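Local coordinates for M32 carboxypeptidase (Chitinophagaceae bacterium, PDB 7A03), which probably removes residues one at a time from the C-terminal end of peptides, as a metal-dependent carboxypeptidase of the M32 family, at residues P286-I295 with I463-S472; L424-T435 with I479-F489. One frame throughout, in Å; residues are numbered along the deposited sequence.

Both contacts belong to the helical C-terminal half of the single chain, their centres about 16 Å apart. Along the sequence they interleave: 286-295, then 424-435, then 463-472, then 479-489. Contact 1 joins the loop leading into helix 293-307 to the loop between helices 453-462 and 472-480; contact 2 lays helix 420-439 against the end of helix 472-480 and the start of helix 486-497. Helix 472-480 bridges the two, and they touch directly where Ile295, Ile463 and Ser472 pack on Phe432, Ile479 and Tyr428. One residue of each, Ala290 and Ser426, lies near the HExxH sequence (His267, Glu268, His271), the probable metal-binding motif of this family, which carries no metal in this structure.

Contact 1. Residues P286-I295 with I463-S472; sequences PCGEAASLGI and IHPFGRFYTS
Gly467 and Arg468, the central pair of a type II' beta turn running from Phe466 to Phe469, press this turn against the 3-10 segment 286-288 and the loop that follows it. The tight part is around Gly467, whose CA lies 3.6 Å from Cys287 O in a CA-H...O contact; glycine's positive phi and lack of a side chain let the backbones come this close. Next to it Arg468 N donates to Pro286 O at 3.0 Å; the same oxygen also accepts from Glu289 N, which arrives from the other face of the carbonyl plane. The arginine chain then passes Ala290 O, and a bend at chi3 (63°) brings the guanidinium beside the Glu289 carboxylate, the two planes only 14° apart. NH1 reaches the syn side of Glu289 OE1 at 3.0 Å, 25° out of the carboxylate plane, while Pro286 CB covers one guanidinium face and Asp94 provides a second salt bridge to NH1. Replacing Arg468 with a leucine would probably leave the Glu289 and Asp94 carboxylates without the guanidinium they share, and Pro286 CB without the flat group lying against it.

The looser side is two water-bridged gaps: one molecule links Cys287 O with Pro465 O, and a second lies between Tyr470 O, at 2.6 Å, and Ala291 O. A separate, buried apolar end has Ile295 CG1 and CD1 on Ser472 CB and CG2 on Ile463 CG2; here Ser292, itself bonded to Glu165, caps helix 293-307 by accepting from Ile295 N. At the other end Cys287 SG lies at the edge of the Phe469 ring, 3.9 Å from Phe469 CD2.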
loop_
_atom_site.group_PDB
_atom_site.type_symbol
_atom_site.label_atom_id
_atom_site.label_comp_id
_atom_site.label_asym_id
_atom_site.label_seq_id
_atom_site.Cartn_x
_atom_site.Cartn_y
_atom_site.Cartn_z
ATOM N N PRO A 286 18.017 -8.067 -2.055
ATOM C CA PRO A 286 16.797 -8.241 -1.251
ATOM C C PRO A 286 16.860 -7.571 0.110
ATOM O O PRO A 286 15.863 -6.995 0.556
ATOM C CB PRO A 286 16.638 -9.769 -1.168
ATOM C CG PRO A 286 17.321 -10.271 -2.431
ATOM C CD PRO A 286 18.506 -9.345 -2.602
ATOM N N CYS A 287 18.021 -7.589 0.764
ATOM C CA CYS A 287 18.140 -6.922 2.054
ATOM C C CYS A 287 18.255 -5.403 1.934
ATOM O O CYS A 287 18.417 -4.734 2.953
ATOM C CB CYS A 287 19.243 -7.552 2.913
ATOM S SG CYS A 287 18.872 -9.274 3.371
ATOM N N GLY A 288 18.139 -4.842 0.727
ATOM C CA GLY A 288 17.995 -3.409 0.547
ATOM C C GLY A 288 16.646 -2.964 0.019
ATOM O O GLY A 288 16.507 -1.797 -0.364
ATOM N N GLU A 289 15.654 -3.865 -0.037
ATOM C CA GLU A 289 14.313 -3.583 -0.534
ATOM C C GLU A 289 13.305 -3.669 0.609
ATOM O O GLU A 289 13.499 -4.419 1.565
ATOM C CB GLU A 289 13.910 -4.609 -1.613
ATOM C CG GLU A 289 14.803 -4.590 -2.847
ATOM C CD GLU A 289 14.582 -5.778 -3.790
ATOM O OE1 GLU A 289 13.804 -6.688 -3.435
ATOM O OE2 GLU A 289 15.182 -5.787 -4.899
ATOM N N ALA A 290 12.220 -2.898 0.500
ATOM C CA ALA A 290 11.144 -2.982 1.483
ATOM C C ALA A 290 10.692 -4.429 1.654
ATOM O O ALA A 290 10.674 -5.208 0.696
ATOM C CB ALA A 290 9.952 -2.150 1.017
ATOM N N ALA A 291 10.307 -4.780 2.892
ATOM C CA ALA A 291 10.051 -6.177 3.246
ATOM C C ALA A 291 8.871 -6.760 2.479
ATOM O O ALA A 291 8.887 -7.947 2.124
ATOM C CB ALA A 291 9.846 -6.324 4.756
ATOM N N SER A 292 7.839 -5.956 2.223
ATOM C CA SER A 292 6.633 -6.423 1.542
ATOM C C SER A 292 5.701 -5.233 1.375
ATOM O O SER A 292 5.890 -4.182 2.000
ATOM C CB SER A 292 5.894 -7.503 2.326
ATOM O OG SER A 292 5.110 -6.907 3.352
ATOM N N LEU A 293 4.675 -5.416 0.532
ATOM C CA LEU A 293 3.668 -4.376 0.342
ATOM C C LEU A 293 2.924 -4.102 1.637
ATOM O O LEU A 293 2.627 -2.947 1.960
ATOM C CB LEU A 293 2.658 -4.792 -0.730
ATOM C CG LEU A 293 3.031 -4.663 -2.209
ATOM C CD1 LEU A 293 1.884 -5.215 -3.048
ATOM C CD2 LEU A 293 3.306 -3.224 -2.578
ATOM N N GLY A 294 2.612 -5.156 2.388
ATOM C CA GLY A 294 1.940 -4.970 3.666
ATOM C C GLY A 294 2.766 -4.182 4.669
ATOM O O GLY A 294 2.250 -3.297 5.348
ATOM N N ILE A 295 4.058 -4.485 4.774
ATOM C CA ILE A 295 4.906 -3.712 5.681
ATOM C C ILE A 295 5.037 -2.264 5.192
ATOM O O ILE A 295 4.997 -1.310 5.981
ATOM C CB ILE A 295 6.261 -4.423 5.900
ATOM C CG1 ILE A 295 6.071 -5.804 6.565
ATOM C CG2 ILE A 295 7.222 -3.524 6.697
ATOM C CD1 ILE A 295 5.383 -5.757 7.946
ATOM N N ILE A 463 12.478 -1.722 11.980
ATOM C CA ILE A 463 11.873 -2.090 10.696
ATOM C C ILE A 463 12.739 -1.692 9.509
ATOM O O ILE A 463 13.104 -2.535 8.680
ATOM C CB ILE A 463 10.452 -1.515 10.560
ATOM C CG1 ILE A 463 9.525 -2.178 11.594
ATOM C CG2 ILE A 463 9.932 -1.755 9.149
ATOM C CD1 ILE A 463 8.197 -1.476 11.781
ATOM N N HIS A 464 13.074 -0.406 9.417
ATOM C CA HIS A 464 13.633 0.126 8.176
ATOM C C HIS A 464 14.903 -0.540 7.663
ATOM O O HIS A 464 15.012 -0.710 6.436
ATOM C CB HIS A 464 13.828 1.637 8.301
ATOM C CG HIS A 464 12.554 2.383 8.512
ATOM N ND1 HIS A 464 12.508 3.752 8.685
ATOM C CD2 HIS A 464 11.272 1.956 8.545
ATOM C CE1 HIS A 464 11.252 4.132 8.830
ATOM N NE2 HIS A 464 10.482 3.059 8.757
ATOM N N PRO A 465 15.907 -0.874 8.481
ATOM C CA PRO A 465 17.215 -1.245 7.918
ATOM C C PRO A 465 17.340 -2.691 7.489
ATOM O O PRO A 465 18.393 -3.066 6.969
ATOM C CB PRO A 465 18.164 -0.962 9.091
ATOM C CG PRO A 465 17.346 -1.297 10.282
ATOM C CD PRO A 465 15.946 -0.846 9.959
ATOM N N PHE A 466 16.324 -3.514 7.711
ATOM C CA PHE A 466 16.439 -4.939 7.447
ATOM C C PHE A 466 16.050 -5.340 6.035
ATOM O O PHE A 466 16.309 -6.482 5.650
ATOM C CB PHE A 466 15.605 -5.721 8.454
ATOM C CG PHE A 466 16.041 -5.501 9.869
ATOM C CD1 PHE A 466 17.279 -5.935 10.292
ATOM C CD2 PHE A 466 15.240 -4.826 10.759
ATOM C CE1 PHE A 466 17.702 -5.720 11.588
ATOM C CE2 PHE A 466 15.653 -4.617 12.065
ATOM C CZ PHE A 466 16.888 -5.066 12.474
ATOM N N GLY A 467 15.454 -4.445 5.264
ATOM C CA GLY A 467 14.988 -4.832 3.951
ATOM C C GLY A 467 14.085 -6.053 4.024
ATOM O O GLY A 467 13.150 -6.120 4.840
ATOM N N ARG A 468 14.360 -7.033 3.171
ATOM C CA ARG A 468 13.603 -8.282 3.124
ATOM C C ARG A 468 14.175 -9.384 4.004
ATOM O O ARG A 468 13.735 -10.528 3.878
ATOM C CB ARG A 468 13.504 -8.797 1.682
ATOM C CG ARG A 468 12.536 -7.993 0.815
ATOM C CD ARG A 468 12.730 -8.302 -0.671
ATOM N NE ARG A 468 12.428 -9.702 -0.975
ATOM C CZ ARG A 468 12.725 -10.302 -2.125
ATOM N NH1 ARG A 468 13.352 -9.636 -3.087
ATOM N NH2 ARG A 468 12.405 -11.577 -2.298
ATOM N N PHE A 469 15.133 -9.078 4.891
ATOM C CA PHE A 469 15.779 -10.135 5.670
ATOM C C PHE A 469 14.767 -10.982 6.435
ATOM O O PHE A 469 14.869 -12.212 6.464
ATOM C CB PHE A 469 16.820 -9.545 6.626
ATOM C CG PHE A 469 17.631 -10.591 7.348
ATOM C CD1 PHE A 469 17.172 -11.162 8.528
ATOM C CD2 PHE A 469 18.836 -11.032 6.829
ATOM C CE1 PHE A 469 17.915 -12.145 9.180
ATOM C CE2 PHE A 469 19.584 -12.005 7.473
ATOM C CZ PHE A 469 19.127 -12.565 8.650
ATOM N N TYR A 470 13.782 -10.339 7.050
ATOM C CA TYR A 470 12.695 -11.026 7.731
ATOM C C TYR A 470 11.429 -10.965 6.884
ATOM O O TYR A 470 11.121 -9.937 6.271
ATOM C CB TYR A 470 12.407 -10.361 9.077
ATOM C CG TYR A 470 13.586 -10.278 10.021
ATOM C CD1 TYR A 470 14.000 -11.391 10.748
ATOM C CD2 TYR A 470 14.264 -9.081 10.210
ATOM C CE1 TYR A 470 15.070 -11.310 11.625
ATOM C CE2 TYR A 470 15.338 -8.995 11.077
ATOM C CZ TYR A 470 15.734 -10.113 11.789
ATOM O OH TYR A 470 16.802 -10.027 12.656
ATOM N N THR A 471 10.670 -12.058 6.873
ATOM C CA THR A 471 9.336 -11.972 6.305
ATOM C C THR A 471 8.456 -11.109 7.209
ATOM O O THR A 471 8.825 -10.764 8.335
ATOM C CB THR A 471 8.695 -13.356 6.183
ATOM O OG1 THR A 471 8.275 -13.804 7.481
ATOM C CG2 THR A 471 9.670 -14.369 5.592
ATOM N N SER A 472 7.276 -10.748 6.697
ATOM C CA SER A 472 6.380 -9.903 7.476
ATOM C C SER A 472 6.047 -10.562 8.810
ATOM O O SER A 472 6.020 -9.894 9.852
ATOM C CB SER A 472 5.111 -9.585 6.680
ATOM O OG SER A 472 4.708 -10.697 5.901
HETATM O O HOH W 1 19.678 -4.974 5.477
HETATM O O HOH W 2 10.449 -9.909 3.748
#

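Contact 2. Residues L424-T435 with I479-F489; sequences LGSFYAAQFFTT and ITGNPLQFSYF
The turn between helices 472-480 and 486-497 packs against one side of helix 420-439, with the amide of Gln431 at its middle. Gln485 N donates to Gln431 OE1 at 2.8 Å, in the carbonyl plane and on a lone pair. On the other side of the amide, Gln431 NE2 gives one bond to Pro483 O at 3.0 Å and another to Thr480 OG1 at 3.1 Å, both close to the amide plane. Thr480 OG1 also accepts from Asn482 N in an ST turn and is bonded to Cys476 O.

Gln431 lies along one face of the Tyr488 ring: CG sits 3.6 Å from the ring centroid, and the amide stacks on the ring at 18°, placed there by a chi1 of -177° and a chain extended beyond CG. The tyrosine is a knob among Ala430, Gln431, Thr434 and Thr435.

Toward the start of the helix segment the contact turns apolar. Leu484 CD2 rests over the face of Tyr428 and touches Leu424 CD2 at 3.6 Å. Phe486 points its edge at the face of Phe427, whose own edge meets the face of Phe489, each pair with centroids 5.1 Å apart.

Three bonds thus fix both ends of a buried amide and its rotation, tying the end of helix 472-480 and the loop after it to helix 420-439 through a polar centre between the Tyr488 ring and Leu484, with the phenylalanine cluster farther along the helix.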
loop_
_atom_site.group_PDB
_atom_site.type_symbol
_atom_site.label_atom_id
_atom_site.label_comp_id
_atom_site.label_asym_id
_atom_site.label_seq_id
_atom_site.Cartn_x
_atom_site.Cartn_y
_atom_site.Cartn_z
ATOM N N LEU A 424 -3.819 -5.563 5.562
ATOM C CA LEU A 424 -2.700 -6.043 6.356
ATOM C C LEU A 424 -1.860 -4.863 6.819
ATOM O O LEU A 424 -1.463 -4.790 7.992
ATOM C CB LEU A 424 -1.861 -7.032 5.543
ATOM C CG LEU A 424 -2.496 -8.386 5.196
ATOM C CD1 LEU A 424 -1.555 -9.232 4.328
ATOM C CD2 LEU A 424 -2.858 -9.128 6.463
ATOM N N GLY A 425 -1.655 -3.888 5.926
ATOM C CA GLY A 425 -0.871 -2.731 6.300
ATOM C C GLY A 425 -1.474 -2.044 7.503
ATOM O O GLY A 425 -0.792 -1.793 8.504
ATOM N N SER A 426 -2.792 -1.809 7.450
ATOM C CA SER A 426 -3.447 -1.110 8.554
ATOM C C SER A 426 -3.303 -1.885 9.852
ATOM O O SER A 426 -3.063 -1.297 10.926
ATOM C CB SER A 426 -4.923 -0.913 8.212
ATOM O OG SER A 426 -5.086 -0.078 7.077
ATOM N N PHE A 427 -3.424 -3.216 9.774
ATOM C CA PHE A 427 -3.424 -3.986 11.007
ATOM C C PHE A 427 -2.015 -4.068 11.567
ATOM O O PHE A 427 -1.814 -3.923 12.786
ATOM C CB PHE A 427 -4.079 -5.355 10.792
ATOM C CG PHE A 427 -5.468 -5.273 10.202
ATOM C CD1 PHE A 427 -6.250 -4.136 10.363
ATOM C CD2 PHE A 427 -5.986 -6.331 9.464
ATOM C CE1 PHE A 427 -7.525 -4.049 9.799
ATOM C CE2 PHE A 427 -7.265 -6.249 8.902
ATOM C CZ PHE A 427 -8.030 -5.109 9.069
ATOM N N TYR A 428 -1.012 -4.166 10.676
ATOM C CA TYR A 428 0.362 -4.107 11.159
ATOM C C TYR A 428 0.638 -2.746 11.771
ATOM O O TYR A 428 1.303 -2.649 12.817
ATOM C CB TYR A 428 1.365 -4.360 10.030
ATOM C CG TYR A 428 1.566 -5.797 9.594
ATOM C CD1 TYR A 428 1.983 -6.765 10.487
ATOM C CD2 TYR A 428 1.370 -6.162 8.271
ATOM C CE1 TYR A 428 2.192 -8.077 10.066
ATOM C CE2 TYR A 428 1.565 -7.460 7.847
ATOM C CZ TYR A 428 1.977 -8.405 8.745
ATOM O OH TYR A 428 2.170 -9.707 8.330
ATOM N N ALA A 429 0.074 -1.684 11.174
ATOM C CA ALA A 429 0.354 -0.360 11.705
ATOM C C ALA A 429 -0.100 -0.268 13.150
ATOM O O ALA A 429 0.659 0.190 14.025
ATOM C CB ALA A 429 -0.305 0.710 10.830
ATOM N N ALA A 430 -1.291 -0.814 13.438
ATOM C CA ALA A 430 -1.809 -0.707 14.791
ATOM C C ALA A 430 -0.972 -1.542 15.741
ATOM O O ALA A 430 -0.595 -1.074 16.834
ATOM C CB ALA A 430 -3.273 -1.155 14.816
ATOM N N GLN A 431 -0.580 -2.735 15.288
ATOM C CA GLN A 431 0.193 -3.596 16.166
ATOM C C GLN A 431 1.555 -2.979 16.415
ATOM O O GLN A 431 2.055 -2.996 17.552
ATOM C CB GLN A 431 0.303 -4.992 15.550
ATOM C CG GLN A 431 1.019 -6.021 16.407
ATOM C CD GLN A 431 0.562 -7.437 16.100
ATOM O OE1 GLN A 431 -0.479 -7.638 15.458
ATOM N NE2 GLN A 431 1.324 -8.430 16.560
ATOM N N PHE A 432 2.137 -2.357 15.376
ATOM C CA PHE A 432 3.447 -1.762 15.577
ATOM C C PHE A 432 3.334 -0.541 16.483
ATOM O O PHE A 432 4.145 -0.371 17.406
ATOM C CB PHE A 432 4.105 -1.380 14.243
ATOM C CG PHE A 432 4.518 -2.554 13.380
ATOM C CD1 PHE A 432 4.889 -3.768 13.926
ATOM C CD2 PHE A 432 4.548 -2.418 11.999
ATOM C CE1 PHE A 432 5.268 -4.830 13.109
ATOM C CE2 PHE A 432 4.931 -3.489 11.172
ATOM C CZ PHE A 432 5.287 -4.683 11.727
ATOM N N PHE A 433 2.289 0.284 16.292
ATOM C CA PHE A 433 2.280 1.530 17.048
ATOM C C PHE A 433 1.993 1.265 18.516
ATOM O O PHE A 433 2.655 1.823 19.404
ATOM C CB PHE A 433 1.301 2.546 16.470
ATOM C CG PHE A 433 1.398 3.890 17.124
ATOM C CD1 PHE A 433 2.516 4.699 16.919
ATOM C CD2 PHE A 433 0.401 4.333 17.991
ATOM C CE1 PHE A 433 2.626 5.923 17.563
ATOM C CE2 PHE A 433 0.507 5.566 18.606
ATOM C CZ PHE A 433 1.620 6.366 18.381
ATOM N N THR A 434 1.035 0.387 18.791
ATOM C CA THR A 434 0.784 0.004 20.169
ATOM C C THR A 434 2.046 -0.559 20.804
ATOM O O THR A 434 2.390 -0.204 21.942
ATOM C CB THR A 434 -0.381 -0.979 20.208
ATOM O OG1 THR A 434 -1.559 -0.300 19.761
ATOM C CG2 THR A 434 -0.627 -1.506 21.621
ATOM N N THR A 435 2.805 -1.355 20.046
ATOM C CA THR A 435 4.029 -1.902 20.615
ATOM C C THR A 435 5.029 -0.787 20.876
ATOM O O THR A 435 5.671 -0.759 21.939
ATOM C CB THR A 435 4.601 -2.979 19.695
ATOM O OG1 THR A 435 3.652 -4.053 19.590
ATOM C CG2 THR A 435 5.907 -3.530 20.262
ATOM N N ILE A 479 9.466 -8.056 16.629
ATOM C CA ILE A 479 9.243 -6.745 17.235
ATOM C C ILE A 479 8.204 -6.801 18.352
ATOM O O ILE A 479 8.373 -6.167 19.402
ATOM C CB ILE A 479 8.842 -5.725 16.156
ATOM C CG1 ILE A 479 9.981 -5.484 15.166
ATOM C CG2 ILE A 479 8.414 -4.421 16.792
ATOM C CD1 ILE A 479 9.486 -4.818 13.904
ATOM N N THR A 480 7.095 -7.513 18.137
ATOM C CA THR A 480 5.946 -7.439 19.032
ATOM C C THR A 480 5.756 -8.663 19.914
ATOM O O THR A 480 4.952 -8.605 20.849
ATOM C CB THR A 480 4.647 -7.187 18.247
ATOM O OG1 THR A 480 4.208 -8.401 17.615
ATOM C CG2 THR A 480 4.831 -6.084 17.203
ATOM N N GLY A 481 6.460 -9.756 19.649
ATOM C CA GLY A 481 6.228 -10.972 20.403
ATOM C C GLY A 481 4.971 -11.709 20.010
ATOM O O GLY A 481 4.539 -12.602 20.740
ATOM N N ASN A 482 4.371 -11.367 18.871
ATOM C CA ASN A 482 3.131 -11.983 18.420
ATOM C C ASN A 482 3.100 -11.995 16.902
ATOM O O ASN A 482 3.671 -11.104 16.269
ATOM C CB ASN A 482 1.918 -11.195 18.925
ATOM C CG ASN A 482 1.683 -11.381 20.402
ATOM O OD1 ASN A 482 1.656 -10.413 21.164
ATOM N ND2 ASN A 482 1.511 -12.632 20.819
ATOM N N PRO A 483 2.424 -12.963 16.296
ATOM C CA PRO A 483 2.043 -12.822 14.889
ATOM C C PRO A 483 1.023 -11.702 14.759
ATOM O O PRO A 483 0.525 -11.164 15.755
ATOM C CB PRO A 483 1.412 -14.177 14.557
ATOM C CG PRO A 483 0.877 -14.660 15.861
ATOM C CD PRO A 483 1.811 -14.150 16.924
ATOM N N LEU A 484 0.720 -11.352 13.510
ATOM C CA LEU A 484 -0.286 -10.330 13.247
ATOM C C LEU A 484 -1.607 -10.705 13.906
ATOM O O LEU A 484 -2.158 -11.782 13.654
ATOM C CB LEU A 484 -0.474 -10.137 11.742
ATOM C CG LEU A 484 -1.574 -9.132 11.371
ATOM C CD1 LEU A 484 -1.324 -7.777 12.034
ATOM C CD2 LEU A 484 -1.724 -8.994 9.860
ATOM N N GLN A 485 -2.106 -9.811 14.752
ATOM C CA GLN A 485 -3.350 -10.018 15.483
ATOM C C GLN A 485 -4.232 -8.802 15.277
ATOM O O GLN A 485 -3.853 -7.688 15.661
ATOM C CB GLN A 485 -3.073 -10.254 16.970
ATOM C CG GLN A 485 -2.347 -11.565 17.196
ATOM C CD GLN A 485 -1.898 -11.767 18.623
ATOM O OE1 GLN A 485 -1.643 -10.817 19.359
ATOM N NE2 GLN A 485 -1.787 -13.030 19.024
ATOM N N PHE A 486 -5.406 -9.022 14.668
ATOM C CA PHE A 486 -6.374 -7.959 14.452
ATOM C C PHE A 486 -6.768 -7.256 15.747
ATOM O O PHE A 486 -7.196 -6.096 15.708
ATOM C CB PHE A 486 -7.616 -8.532 13.755
ATOM C CG PHE A 486 -8.736 -7.551 13.621
ATOM C CD1 PHE A 486 -8.700 -6.577 12.631
ATOM C CD2 PHE A 486 -9.808 -7.572 14.501
ATOM C CE1 PHE A 486 -9.711 -5.652 12.508
ATOM C CE2 PHE A 486 -10.823 -6.640 14.377
ATOM C CZ PHE A 486 -10.782 -5.686 13.377
ATOM N N SER A 487 -6.646 -7.935 16.893
ATOM C CA SER A 487 -7.037 -7.337 18.168
ATOM C C SER A 487 -6.382 -5.974 18.402
ATOM O O SER A 487 -6.984 -5.074 19.007
ATOM C CB SER A 487 -6.708 -8.296 19.308
ATOM O OG SER A 487 -5.323 -8.595 19.340
ATOM N N TYR A 488 -5.140 -5.803 17.947
ATOM C CA TYR A 488 -4.477 -4.518 18.135
ATOM C C TYR A 488 -5.230 -3.399 17.423
ATOM O O TYR A 488 -5.473 -2.320 18.000
ATOM C CB TYR A 488 -3.044 -4.600 17.616
ATOM C CG TYR A 488 -2.065 -5.372 18.475
ATOM C CD1 TYR A 488 -1.861 -6.726 18.283
ATOM C CD2 TYR A 488 -1.315 -4.727 19.452
ATOM C CE1 TYR A 488 -0.943 -7.422 19.049
ATOM C CE2 TYR A 488 -0.392 -5.412 20.226
ATOM C CZ TYR A 488 -0.212 -6.759 20.016
ATOM O OH TYR A 488 0.708 -7.441 20.774
ATOM N N PHE A 489 -5.583 -3.631 16.148
ATOM C CA PHE A 489 -6.372 -2.647 15.420
ATOM C C PHE A 489 -7.709 -2.421 16.111
ATOM O O PHE A 489 -8.172 -1.279 16.214
ATOM C CB PHE A 489 -6.601 -3.087 13.978
ATOM C CG PHE A 489 -7.322 -2.069 13.158
ATOM C CD1 PHE A 489 -6.625 -1.043 12.523
ATOM C CD2 PHE A 489 -8.693 -2.115 13.029
ATOM C CE1 PHE A 489 -7.301 -0.085 11.775
ATOM C CE2 PHE A 489 -9.374 -1.155 12.281
ATOM C CZ PHE A 489 -8.671 -0.144 11.649
HETATM O O HOH W 3 -4.024 -5.330 14.275
HETATM O O HOH W 4 -3.826 -1.673 20.161
HETATM O O HOH W 5 3.038 -5.642 21.771
#